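2-hydroxyhepta-2,4-diene-1, 7-dioateisomerase (Mycobacterium abscessus, PDB 3R6O) probably isomerises 2-hydroxyhepta-2,4-diene-1,7-dioate as a magnesium-binding enzyme of the fumarylacetoacetate hydrolase (FAH) family. Local coordinates at residues R243-L248 / G301-A306; F238-R243 / G252-M257; I147-S152 / P217-T222; A162-K167 / G277-T282. All coordinates share one frame; numbering follows the deposited sequence.

In the fold
Contact 4 (162-167 with 277-282) is fully buried, near the middle of the nine-stranded sheet, and relies on backbone bonds and aliphatic packing beside the magnesium site. Contacts 1 and 2 belong to the five-stranded sheet and use the same hairpin, 239-244 and 247-253: contact 2 joins its open end, while contact 1 ties its turn to 303-308. Contact 1, partly exposed, is the most polar, with side chains bonding the turn. Contact 3 is partly buried at the edge strand 146-148 and uses a hydroxyl, a water and a ring edge. Met-257 of contact 2 and Cys-220 of contact 3 both touch contact 4.

Contact 1 (R243-L248 / G301-A306); sequences RINGEL and GDVIEA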
loop_
_atom_site.group_PDB
_atom_site.type_symbol
_atom_site.label_atom_id
_atom_site.label_comp_id
_atom_site.label_asym_id
_atom_site.label_seq_id
_atom_site.Cartn_x
_atom_site.Cartn_y
_atom_site.Cartn_z
ATOM N N ARG A 243 23.277 8.201 12.902
ATOM C CA ARG A 243 23.701 9.225 13.817
ATOM C C ARG A 243 22.705 10.369 13.743
ATOM O O ARG A 243 22.043 10.563 12.740
ATOM C CB ARG A 243 25.094 9.791 13.461
ATOM C CG ARG A 243 26.135 8.746 13.282
ATOM C CD ARG A 243 27.514 9.311 12.950
ATOM N NE ARG A 243 28.518 8.259 13.074
ATOM C CZ ARG A 243 29.274 8.026 14.150
ATOM N NH1 ARG A 243 29.223 8.803 15.246
ATOM N NH2 ARG A 243 30.119 7.010 14.113
ATOM N N ILE A 244 22.632 11.135 14.815
ATOM C CA ILE A 244 21.854 12.363 14.858
ATOM C C ILE A 244 22.766 13.446 15.383
ATOM O O ILE A 244 23.334 13.302 16.458
ATOM C CB ILE A 244 20.623 12.216 15.714
ATOM C CG1 ILE A 244 19.627 11.272 15.019
ATOM C CG2 ILE A 244 19.972 13.644 15.960
ATOM C CD1 ILE A 244 18.392 10.917 15.892
ATOM N N ASN A 245 22.955 14.490 14.559
ATOM C CA ASN A 245 23.942 15.525 14.805
ATOM C C ASN A 245 25.322 14.956 15.125
ATOM O O ASN A 245 26.006 15.456 15.990
ATOM C CB ASN A 245 23.431 16.449 15.932
ATOM C CG ASN A 245 21.995 16.866 15.719
ATOM O OD1 ASN A 245 21.556 17.109 14.564
ATOM N ND2 ASN A 245 21.227 16.922 16.806
ATOM N N GLY A 246 25.726 13.897 14.409
ATOM C CA GLY A 246 27.054 13.344 14.558
ATOM C C GLY A 246 27.139 12.269 15.630
ATOM O O GLY A 246 28.096 11.496 15.653
ATOM N N GLU A 247 26.168 12.227 16.535
ATOM C CA GLU A 247 26.160 11.212 17.601
ATOM C C GLU A 247 25.581 9.867 17.146
ATOM O O GLU A 247 24.461 9.805 16.576
ATOM C CB GLU A 247 25.354 11.709 18.768
ATOM C CG GLU A 247 25.330 10.773 19.939
ATOM C CD GLU A 247 24.468 11.312 21.043
ATOM O OE1 GLU A 247 23.795 12.367 20.825
ATOM O OE2 GLU A 247 24.449 10.666 22.119
ATOM N N LEU A 248 26.296 8.784 17.466
ATOM C CA LEU A 248 25.808 7.449 17.123
ATOM C C LEU A 248 24.518 7.100 17.885
ATOM O O LEU A 248 24.493 7.205 19.113
ATOM C CB LEU A 248 26.881 6.400 17.378
ATOM C CG LEU A 248 26.627 4.998 16.825
ATOM C CD1 LEU A 248 26.540 5.003 15.305
ATOM C CD2 LEU A 248 27.713 4.035 17.316
ATOM N N GLY A 301 15.230 20.654 14.188
ATOM C CA GLY A 301 16.614 20.987 13.977
ATOM C C GLY A 301 17.626 19.845 14.090
ATOM O O GLY A 301 18.795 20.033 13.739
ATOM N N ASP A 302 17.217 18.679 14.595
ATOM C CA ASP A 302 18.072 17.488 14.467
ATOM C C ASP A 302 18.375 17.213 12.980
ATOM O O ASP A 302 17.558 17.508 12.105
ATOM C CB ASP A 302 17.390 16.250 15.060
ATOM C CG ASP A 302 17.515 16.158 16.568
ATOM O OD1 ASP A 302 18.376 16.843 17.141
ATOM O OD2 ASP A 302 16.739 15.384 17.193
ATOM N N VAL A 303 19.531 16.618 12.723
ATOM C CA VAL A 303 19.896 16.111 11.403
ATOM C C VAL A 303 20.225 14.628 11.551
ATOM O O VAL A 303 21.104 14.272 12.348
ATOM C CB VAL A 303 21.118 16.874 10.847
ATOM C CG1 VAL A 303 21.501 16.335 9.438
ATOM C CG2 VAL A 303 20.841 18.390 10.810
ATOM N N ILE A 304 19.479 13.778 10.824
ATOM C CA ILE A 304 19.740 12.362 10.766
ATOM C C ILE A 304 20.770 12.074 9.675
ATOM O O ILE A 304 20.588 12.475 8.511
ATOM C CB ILE A 304 18.466 11.548 10.432
ATOM C CG1 ILE A 304 17.370 11.804 11.466
ATOM C CG2 ILE A 304 18.777 10.021 10.301
ATOM C CD1 ILE A 304 15.964 11.538 10.909
ATOM N N GLU A 305 21.825 11.363 10.077
ATOM C CA GLU A 305 22.875 10.920 9.178
ATOM C C GLU A 305 22.940 9.394 9.232
ATOM O O GLU A 305 23.245 8.813 10.284
ATOM C CB GLU A 305 24.235 11.542 9.574
ATOM C CG GLU A 305 24.245 13.065 9.610
ATOM C CD GLU A 305 24.474 13.672 11.015
ATOM O OE1 GLU A 305 24.529 12.949 12.022
ATOM O OE2 GLU A 305 24.570 14.900 11.111
ATOM N N ALA A 306 22.648 8.752 8.109
ATOM C CA ALA A 306 22.627 7.320 7.984
ATOM C C ALA A 306 23.624 6.943 6.917
ATOM O O ALA A 306 23.781 7.662 5.919
ATOM C CB ALA A 306 21.201 6.803 7.643
#
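Asp-302 OD1 is held by two groups: the carboxamide of Asn-245 across the contact and the guanidinium of Arg-299. Asn-245 ND2 lies 2.9 Å from Asp-302 OD1 and meets it from above the carboxylate plane, the two flat groups being turned 56° apart. The other arm of the same carboxamide works on the backbone, for Val-303 N donates to Asn-245 OD1 at 2.8 Å. With the main-chain bond from Asn-245 N to Val-303 O, the turn residue is therefore fixed at three of its polar atoms. Beside these bonds, CG2 of Ile-244 rests on the carboxylate of Asp-302, 3.6 Å from CG.

Glu-305 also bonds the turn. Its chain is bent at CB-CG (chi2 115°), which folds the carboxylate back over the turn, and OE1 accepts Gly-246 N at 2.8 Å on its syn side. The carbonyl of Gly-246 is taken by Arg-243 NH1, 2.9 Å from Gly-246 O and near the guanidinium plane. Arg-243 NE also forms a salt bridge with Glu-241, modelled so short that its exact geometry is doubtful.

Along the strands, Arg-243 and Glu-305 form an antiparallel hydrogen-bonded pair, with Arg-243 N 2.7 Å from Glu-305 O, and Ile-244 faces Ile-304 in the following non-hydrogen-bonded pair. Ile-244 N and Glu-247 O, 2.9 Å apart, close the loop together with the reciprocal bond. Positive phi at both Asn-245 and Gly-246 completes the evidence for a two-residue beta hairpin with a type I' turn, of the classic Asn-Gly kind, clipped to the neighbouring strand 303-308.

Contact 2 (F238-R243 / G252-M257); sequences FDFELR and GSTVDM
Phe-240 lays its ring over the backbone of Gly-252, and the path from CB explains how. With chi1 at 52°, CG stands between the backbone N and the carbonyl carbon, swinging the ring across to the partner strand. CG lies 3.9 Å from Gly-252 O, and CD2 comes within 3.4 Å of this oxygen, which lies above the ring plane toward the rim. CE2 is 3.5 Å from Gly-252 C and also approaches the methyl CG2 of Thr-254 obliquely. At the tip, CZ is 3.8 Å from Gly-252 CA, which CE1 also approaches. That CA sits over the ring face, 19° off the normal, a CH-pi contact possible because glycine presents only hydrogens there.

Phe-240 and Gly-252 form an antiparallel hydrogen-bonded pair, with Phe-240 N 2.8 Å from Gly-252 O. Where the hairpin opens into the 3-10 turn 254-256, Thr-254 answers Phe-238 twice: its N donates to Phe-238 O at 3.0 Å, and Phe-238 N donates to OG1 at 3.1 Å. On the other face, Ser-253 OG gives Asp-239 OD1 a weak bond.

Ile-159 and Ile-161 of strand 155-165 also touch the Phe-240 ring. The register probably rests on paired amides and a threonine hydroxyl, whereas the aromatic probably adds mainly dispersion against a bare glycine peptide. The weak bond between exposed Asp-239 and partly exposed Ser-253 probably contributes little.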
loop_
_atom_site.group_PDB
_atom_site.type_symbol
_atom_site.label_atom_id
_atom_site.label_comp_id
_atom_site.label_asym_id
_atom_site.label_seq_id
_atom_site.Cartn_x
_atom_site.Cartn_y
_atom_site.Cartn_z
ATOM N N PHE A 238 25.400 -6.284 4.817
ATOM C CA PHE A 238 25.623 -4.852 5.001
ATOM C C PHE A 238 25.842 -4.488 6.454
ATOM O O PHE A 238 25.288 -5.125 7.355
ATOM C CB PHE A 238 24.441 -4.057 4.480
ATOM C CG PHE A 238 24.102 -4.392 3.094
ATOM C CD1 PHE A 238 24.623 -3.671 2.035
ATOM C CD2 PHE A 238 23.303 -5.481 2.835
ATOM C CE1 PHE A 238 24.332 -4.035 0.750
ATOM C CE2 PHE A 238 22.996 -5.828 1.558
ATOM C CZ PHE A 238 23.510 -5.108 0.515
ATOM N N ASP A 239 26.682 -3.481 6.669
ATOM C CA ASP A 239 26.858 -2.893 7.999
ATOM C C ASP A 239 26.406 -1.468 7.900
ATOM O O ASP A 239 26.754 -0.778 6.961
ATOM C CB ASP A 239 28.318 -2.950 8.431
ATOM C CG ASP A 239 28.807 -4.375 8.619
ATOM O OD1 ASP A 239 28.122 -5.174 9.322
ATOM O OD2 ASP A 239 29.867 -4.707 8.053
ATOM N N PHE A 240 25.617 -1.003 8.855
ATOM C CA PHE A 240 25.011 0.310 8.685
ATOM C C PHE A 240 24.912 1.046 10.015
ATOM O O PHE A 240 24.813 0.419 11.073
ATOM C CB PHE A 240 23.637 0.180 7.999
ATOM C CG PHE A 240 22.713 -0.816 8.663
ATOM C CD1 PHE A 240 21.759 -0.393 9.550
ATOM C CD2 PHE A 240 22.865 -2.187 8.459
ATOM C CE1 PHE A 240 20.910 -1.301 10.179
ATOM C CE2 PHE A 240 22.027 -3.126 9.116
ATOM C CZ PHE A 240 21.062 -2.680 9.977
ATOM N N GLU A 241 24.901 2.372 9.957
ATOM C CA GLU A 241 24.768 3.169 11.157
ATOM C C GLU A 241 23.912 4.394 10.958
ATOM O O GLU A 241 23.850 4.946 9.878
ATOM C CB GLU A 241 26.148 3.569 11.672
ATOM C CG GLU A 241 26.768 4.766 10.950
ATOM C CD GLU A 241 28.047 5.247 11.619
ATOM O OE1 GLU A 241 28.772 4.406 12.191
ATOM O OE2 GLU A 241 28.306 6.470 11.579
ATOM N N LEU A 242 23.260 4.818 12.036
ATOM C CA LEU A 242 22.530 6.054 12.064
ATOM C C LEU A 242 23.020 6.933 13.223
ATOM O O LEU A 242 23.200 6.447 14.354
ATOM C CB LEU A 242 21.035 5.739 12.195
ATOM C CG LEU A 242 20.070 6.921 12.202
ATOM C CD1 LEU A 242 18.705 6.566 11.543
ATOM C CD2 LEU A 242 19.863 7.498 13.643
ATOM N N ARG A 243 23.277 8.201 12.902
ATOM C CA ARG A 243 23.701 9.225 13.817
ATOM C C ARG A 243 22.705 10.369 13.743
ATOM O O ARG A 243 22.043 10.563 12.740
ATOM C CB ARG A 243 25.094 9.791 13.461
ATOM C CG ARG A 243 26.135 8.746 13.282
ATOM C CD ARG A 243 27.514 9.311 12.950
ATOM N NE ARG A 243 28.518 8.259 13.074
ATOM C CZ ARG A 243 29.274 8.026 14.150
ATOM N NH1 ARG A 243 29.223 8.803 15.246
ATOM N NH2 ARG A 243 30.119 7.010 14.113
ATOM N N GLY A 252 24.038 -1.467 13.080
ATOM C CA GLY A 252 23.634 -2.817 12.787
ATOM C C GLY A 252 24.433 -3.473 11.684
ATOM O O GLY A 252 25.146 -2.807 10.913
ATOM N N SER A 253 24.322 -4.795 11.672
ATOM C CA SER A 253 24.799 -5.674 10.618
ATOM C C SER A 253 23.643 -6.624 10.239
ATOM O O SER A 253 22.952 -7.155 11.104
ATOM C CB SER A 253 25.962 -6.502 11.145
ATOM O OG SER A 253 26.360 -7.534 10.238
ATOM N N THR A 254 23.455 -6.888 8.950
ATOM C CA THR A 254 22.379 -7.778 8.535
ATOM C C THR A 254 22.544 -9.239 9.038
ATOM O O THR A 254 21.589 -10.019 9.007
ATOM C CB THR A 254 22.170 -7.700 7.007
ATOM O OG1 THR A 254 23.372 -8.083 6.331
ATOM C CG2 THR A 254 21.751 -6.230 6.628
ATOM N N VAL A 255 23.705 -9.589 9.594
ATOM C CA VAL A 255 23.897 -10.919 10.166
ATOM C C VAL A 255 23.074 -11.115 11.431
ATOM O O VAL A 255 22.894 -12.242 11.884
ATOM C CB VAL A 255 25.383 -11.233 10.511
ATOM C CG1 VAL A 255 26.236 -11.193 9.256
ATOM C CG2 VAL A 255 25.916 -10.297 11.586
ATOM N N ASP A 256 22.586 -10.020 12.005
ATOM C CA ASP A 256 21.790 -10.110 13.226
ATOM C C ASP A 256 20.303 -10.195 12.950
ATOM O O ASP A 256 19.481 -10.244 13.882
ATOM C CB ASP A 256 22.115 -8.940 14.151
ATOM C CG ASP A 256 23.515 -9.055 14.729
ATOM O OD1 ASP A 256 23.815 -10.153 15.275
ATOM O OD2 ASP A 256 24.307 -8.081 14.641
ATOM N N MET A 257 19.938 -10.221 11.671
ATOM C CA MET A 257 18.537 -10.385 11.334
ATOM C C MET A 257 18.047 -11.761 11.796
ATOM O O MET A 257 18.649 -12.795 11.547
ATOM C CB MET A 257 18.311 -10.190 9.853
ATOM C CG MET A 257 18.597 -8.783 9.348
ATOM S SD MET A 257 18.883 -8.804 7.553
ATOM C CE MET A 257 17.222 -8.862 6.955
#

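Contact 3 (I147-S152 / P217-T222); sequences IAPRTS and PTFCPT
The side-chain torsion of Thr-218 (chi1 81°) sets OG1 between its own N and carbonyl carbon, facing Ile-147, while that of Phe-219 (chi1 -79°) carries the ring toward Pro-149. The hydroxyl acts twice. Ile-147 N donates to Thr-218 OG1 at 2.9 Å in a nearly straight bond, and OG1 in turn donates a hydrogen bond to Pro-217 O, 2.6 Å away, in the carbonyl plane on a lone pair. Pro-217 O takes a second donor, a water 2.8 Å from it. The same water gives its other hydrogen to Ile-147 O at 2.7 Å, so one water and one hydroxyl link both polar atoms of the Ile-147 backbone to 217-218.

Two apolar contacts flank this link: Ile-147 CG1 is 3.8 Å from Thr-218 CG2, and Phe-219 CZ is 3.7 Å from Pro-149 CD. Separately, the ring edge at Phe-219 CE1 faces Ile-147 O, 3.5 Å away.

Ile-147 and Ala-148 end the outermost strand 146-148, which runs parallel to 312-320, and 217-219 belongs to the loop between helix 210-214 and the short strand 220-221. Phe-219 packs on Ile-190 and Ala-192 of strand 181-192 and on Leu-155 of strand 155-165, its side chain about 6 Å from that of the magnesium ligand Asp-189. Arg-171 and Tyr-170 of the second subunit lie against Pro-149 and Pro-217, placing the contact beside the dimer interface.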
loop_
_atom_site.group_PDB
_atom_site.type_symbol
_atom_site.label_atom_id
_atom_site.label_comp_id
_atom_site.label_asym_id
_atom_site.label_seq_id
_atom_site.Cartn_x
_atom_site.Cartn_y
_atom_site.Cartn_z
ATOM N N ILE A 147 9.381 15.498 8.316
ATOM C CA ILE A 147 8.509 16.543 8.788
ATOM C C ILE A 147 7.649 15.906 9.833
ATOM O O ILE A 147 6.858 15.026 9.524
ATOM C CB ILE A 147 7.608 17.082 7.679
ATOM C CG1 ILE A 147 8.442 17.723 6.522
ATOM C CG2 ILE A 147 6.600 18.050 8.248
ATOM C CD1 ILE A 147 9.215 18.928 6.915
ATOM N N ALA A 148 7.830 16.341 11.075
ATOM C CA ALA A 148 7.042 15.812 12.182
ATOM C C ALA A 148 5.690 16.497 12.211
ATOM O O ALA A 148 5.618 17.731 12.389
ATOM C CB ALA A 148 7.763 16.025 13.483
ATOM N N PRO A 149 4.609 15.713 12.074
ATOM C CA PRO A 149 3.319 16.338 11.968
ATOM C C PRO A 149 2.926 17.036 13.257
ATOM O O PRO A 149 3.445 16.694 14.323
ATOM C CB PRO A 149 2.384 15.165 11.676
ATOM C CG PRO A 149 3.078 13.972 12.229
ATOM C CD PRO A 149 4.517 14.241 12.145
ATOM N N ARG A 150 2.027 18.017 13.125
ATOM C CA ARG A 150 1.371 18.704 14.229
ATOM C C ARG A 150 0.849 17.744 15.291
ATOM O O ARG A 150 0.894 18.050 16.459
ATOM C CB ARG A 150 0.156 19.534 13.730
ATOM C CG ARG A 150 0.316 20.096 12.356
ATOM C CD ARG A 150 -0.561 21.316 12.109
ATOM N NE ARG A 150 -1.920 20.863 11.846
ATOM C CZ ARG A 150 -2.337 20.337 10.693
ATOM N NH1 ARG A 150 -1.508 20.205 9.657
ATOM N NH2 ARG A 150 -3.600 19.938 10.576
ATOM N N THR A 151 0.356 16.585 14.871
ATOM C CA THR A 151 -0.256 15.614 15.794
ATOM C C THR A 151 0.726 14.656 16.549
ATOM O O THR A 151 0.275 13.687 17.173
ATOM C CB THR A 151 -1.289 14.772 15.040
ATOM O OG1 THR A 151 -0.662 14.142 13.918
ATOM C CG2 THR A 151 -2.412 15.645 14.508
ATOM N N SER A 152 2.042 14.885 16.484
ATOM C CA SER A 152 2.982 13.973 17.115
ATOM C C SER A 152 4.059 14.696 17.880
ATOM O O SER A 152 4.678 15.647 17.389
ATOM C CB SER A 152 3.640 13.023 16.100
ATOM O OG SER A 152 4.582 12.189 16.765
ATOM N N PRO A 217 3.513 11.736 4.878
ATOM C CA PRO A 217 4.588 12.141 3.969
ATOM C C PRO A 217 5.912 12.342 4.697
ATOM O O PRO A 217 5.925 12.854 5.810
ATOM C CB PRO A 217 4.101 13.479 3.425
ATOM C CG PRO A 217 2.577 13.392 3.523
ATOM C CD PRO A 217 2.403 12.711 4.855
ATOM N N THR A 218 6.994 11.961 4.036
ATOM C CA THR A 218 8.377 12.038 4.530
ATOM C C THR A 218 8.774 10.905 5.472
ATOM O O THR A 218 9.955 10.836 5.858
ATOM C CB THR A 218 8.776 13.396 5.156
ATOM O OG1 THR A 218 8.318 13.519 6.515
ATOM C CG2 THR A 218 8.294 14.577 4.345
ATOM N N PHE A 219 7.816 10.041 5.855
ATOM C CA PHE A 219 8.098 8.955 6.803
ATOM C C PHE A 219 8.830 7.718 6.221
ATOM O O PHE A 219 9.157 6.791 6.968
ATOM C CB PHE A 219 6.816 8.511 7.531
ATOM C CG PHE A 219 6.395 9.400 8.666
ATOM C CD1 PHE A 219 6.739 10.738 8.718
ATOM C CD2 PHE A 219 5.621 8.878 9.691
ATOM C CE1 PHE A 219 6.338 11.534 9.793
ATOM C CE2 PHE A 219 5.202 9.669 10.753
ATOM C CZ PHE A 219 5.548 10.989 10.797
ATOM N N CYS A 220 9.108 7.692 4.923
ATOM C CA CYS A 220 9.926 6.603 4.339
ATOM C C CYS A 220 11.053 7.118 3.449
ATOM O O CYS A 220 11.060 6.903 2.222
ATOM C CB CYS A 220 9.073 5.590 3.579
ATOM S SG CYS A 220 9.925 3.988 3.336
ATOM N N PRO A 221 12.015 7.832 4.045
ATOM C CA PRO A 221 13.232 8.158 3.331
ATOM C C PRO A 221 13.901 6.920 2.722
ATOM O O PRO A 221 13.942 5.872 3.349
ATOM C CB PRO A 221 14.125 8.782 4.409
ATOM C CG PRO A 221 13.211 9.235 5.468
ATOM C CD PRO A 221 12.060 8.301 5.430
ATOM N N THR A 222 14.416 7.060 1.502
ATOM C CA THR A 222 15.092 5.968 0.774
ATOM C C THR A 222 16.245 6.519 -0.073
ATOM O O THR A 222 16.254 7.711 -0.437
ATOM C CB THR A 222 14.120 5.255 -0.212
ATOM O OG1 THR A 222 13.658 6.182 -1.209
ATOM C CG2 THR A 222 12.931 4.658 0.509
HETATM O O HOH W 1 4.854 14.621 7.765
#

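Contact 4 (A162-K167 / G277-T282); sequences AVVIGK and GDIILT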
loop_
_atom_site.group_PDB
_atom_site.type_symbol
_atom_site.label_atom_id
_atom_site.label_comp_id
_atom_site.label_asym_id
_atom_site.label_seq_id
_atom_site.Cartn_x
_atom_site.Cartn_y
_atom_site.Cartn_z
ATOM N N ALA A 162 16.436 -1.946 2.892
ATOM C CA ALA A 162 15.309 -2.328 2.034
ATOM C C ALA A 162 15.776 -3.169 0.874
ATOM O O ALA A 162 16.832 -2.904 0.285
ATOM C CB ALA A 162 14.574 -1.075 1.476
ATOM N N VAL A 163 14.965 -4.150 0.509
ATOM C CA VAL A 163 15.113 -4.792 -0.796
ATOM C C VAL A 163 13.975 -4.320 -1.672
ATOM O O VAL A 163 12.832 -4.049 -1.209
ATOM C CB VAL A 163 15.131 -6.337 -0.780
ATOM C CG1 VAL A 163 16.388 -6.824 -0.114
ATOM C CG2 VAL A 163 13.911 -6.895 -0.105
ATOM N N VAL A 164 14.311 -4.240 -2.944
ATOM C CA VAL A 164 13.419 -3.894 -3.972
ATOM C C VAL A 164 13.168 -5.115 -4.862
ATOM O O VAL A 164 14.111 -5.738 -5.357
ATOM C CB VAL A 164 14.014 -2.776 -4.834
ATOM C CG1 VAL A 164 13.069 -2.461 -5.945
ATOM C CG2 VAL A 164 14.287 -1.514 -3.998
ATOM N N ILE A 165 11.901 -5.384 -5.146
ATOM C CA ILE A 165 11.509 -6.582 -5.870
ATOM C C ILE A 165 11.673 -6.322 -7.359
ATOM O O ILE A 165 11.327 -5.240 -7.866
ATOM C CB ILE A 165 10.034 -6.945 -5.569
ATOM C CG1 ILE A 165 9.811 -7.213 -4.080
ATOM C CG2 ILE A 165 9.560 -8.115 -6.364
ATOM C CD1 ILE A 165 10.665 -8.344 -3.490
ATOM N N GLY A 166 12.215 -7.305 -8.059
ATOM C CA GLY A 166 12.510 -7.164 -9.489
ATOM C C GLY A 166 11.693 -8.060 -10.401
ATOM O O GLY A 166 11.550 -7.757 -11.570
ATOM N N LYS A 167 11.176 -9.163 -9.865
ATOM C CA LYS A 167 10.301 -10.054 -10.591
ATOM C C LYS A 167 9.171 -10.398 -9.680
ATOM O O LYS A 167 9.414 -10.697 -8.522
ATOM C CB LYS A 167 10.968 -11.389 -10.962
ATOM C CG LYS A 167 12.106 -11.315 -11.942
ATOM C CD LYS A 167 11.673 -10.883 -13.337
ATOM C CE LYS A 167 10.607 -11.751 -13.969
ATOM N NZ LYS A 167 10.310 -11.253 -15.354
ATOM N N GLY A 277 9.031 -3.442 -8.350
ATOM C CA GLY A 277 8.984 -2.098 -7.830
ATOM C C GLY A 277 8.543 -2.019 -6.395
ATOM O O GLY A 277 8.703 -0.977 -5.779
ATOM N N ASP A 278 8.032 -3.127 -5.850
ATOM C CA ASP A 278 7.672 -3.192 -4.436
ATOM C C ASP A 278 8.948 -3.108 -3.599
ATOM O O ASP A 278 10.036 -3.525 -4.036
ATOM C CB ASP A 278 6.929 -4.472 -4.079
ATOM C CG ASP A 278 5.502 -4.515 -4.592
ATOM O OD1 ASP A 278 4.949 -3.514 -5.090
ATOM O OD2 ASP A 278 4.914 -5.590 -4.467
ATOM N N ILE A 279 8.813 -2.522 -2.418
ATOM C CA ILE A 279 9.927 -2.327 -1.481
ATOM C C ILE A 279 9.609 -3.038 -0.180
ATOM O O ILE A 279 8.483 -2.913 0.333
ATOM C CB ILE A 279 10.093 -0.834 -1.142
ATOM C CG1 ILE A 279 10.546 -0.062 -2.399
ATOM C CG2 ILE A 279 11.106 -0.572 0.005
ATOM C CD1 ILE A 279 10.588 1.420 -2.124
ATOM N N ILE A 280 10.589 -3.774 0.349
ATOM C CA ILE A 280 10.493 -4.337 1.712
ATOM C C ILE A 280 11.610 -3.770 2.606
ATOM O O ILE A 280 12.788 -3.964 2.306
ATOM C CB ILE A 280 10.547 -5.903 1.710
ATOM C CG1 ILE A 280 9.477 -6.517 0.779
ATOM C CG2 ILE A 280 10.283 -6.435 3.117
ATOM C CD1 ILE A 280 9.742 -8.056 0.480
ATOM N N LEU A 281 11.237 -3.072 3.684
ATOM C CA LEU A 281 12.168 -2.667 4.727
ATOM C C LEU A 281 12.334 -3.853 5.687
ATOM O O LEU A 281 11.338 -4.381 6.220
ATOM C CB LEU A 281 11.671 -1.435 5.496
ATOM C CG LEU A 281 11.919 -0.055 4.879
ATOM C CD1 LEU A 281 11.231 -0.001 3.605
ATOM C CD2 LEU A 281 11.411 1.066 5.890
ATOM N N THR A 282 13.575 -4.260 5.904
ATOM C CA THR A 282 13.826 -5.558 6.522
ATOM C C THR A 282 14.036 -5.517 8.027
ATOM O O THR A 282 14.423 -6.515 8.597
ATOM C CB THR A 282 14.979 -6.300 5.854
ATOM O OG1 THR A 282 16.198 -5.546 5.967
ATOM C CG2 THR A 282 14.623 -6.576 4.372
#
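Ala-162 and Leu-281 open an antiparallel strand pair in the interior of the nine-stranded mixed sheet of this FAH-family fold. The short segments 162-165 and 279-281 approach to 4.5 Å between axes and run at 161° to each other.

Main-chain hydrogen bonds are the first group. Val-163 and Ile-280 bond reciprocally, with Ile-280 N 2.7 Å from Val-163 O, while Ile-165 N donates to Asp-278 O. Beyond the strand proper, Gly-277 N still donates to Ile-165 O, at 3.0 Å, which carries the pairing into the loop. Ala-162 with Leu-281 and Val-164 with Ile-279 are the non-hydrogen-bonded pairs on either side of Val-163 with Ile-280.

Apolar contacts form the second group and divide between the two faces. On the face of Ala-162, Val-164, Ile-279 and Leu-281, Ala-162 CB meets Ile-279 CG2 at 3.8 Å and also touches Leu-281 CD1. On the opposite face, Val-163 and Ile-280 lie side by side and point the same way, CG2 of Val-163 being 3.9 Å from CB of Ile-280. Helix 261-269 adds to this face, Phe-261 touching Val-163 and Val-264 touching Ile-280.

The polar side chain of Asp-278 bonds outward, OD2 accepting from Gln-105 NE2 and Arg-275 N. Leu-281 brings the pair to the metal site, since its side chain lies about 6 Å from the magnesium ion held by Glu-160 and Asp-189. At the other end, the first two torsions of Ile-165 (chi1 -60°, chi2 -59°) together bring its CD1 to 4.1 Å from Ile-280 CD1.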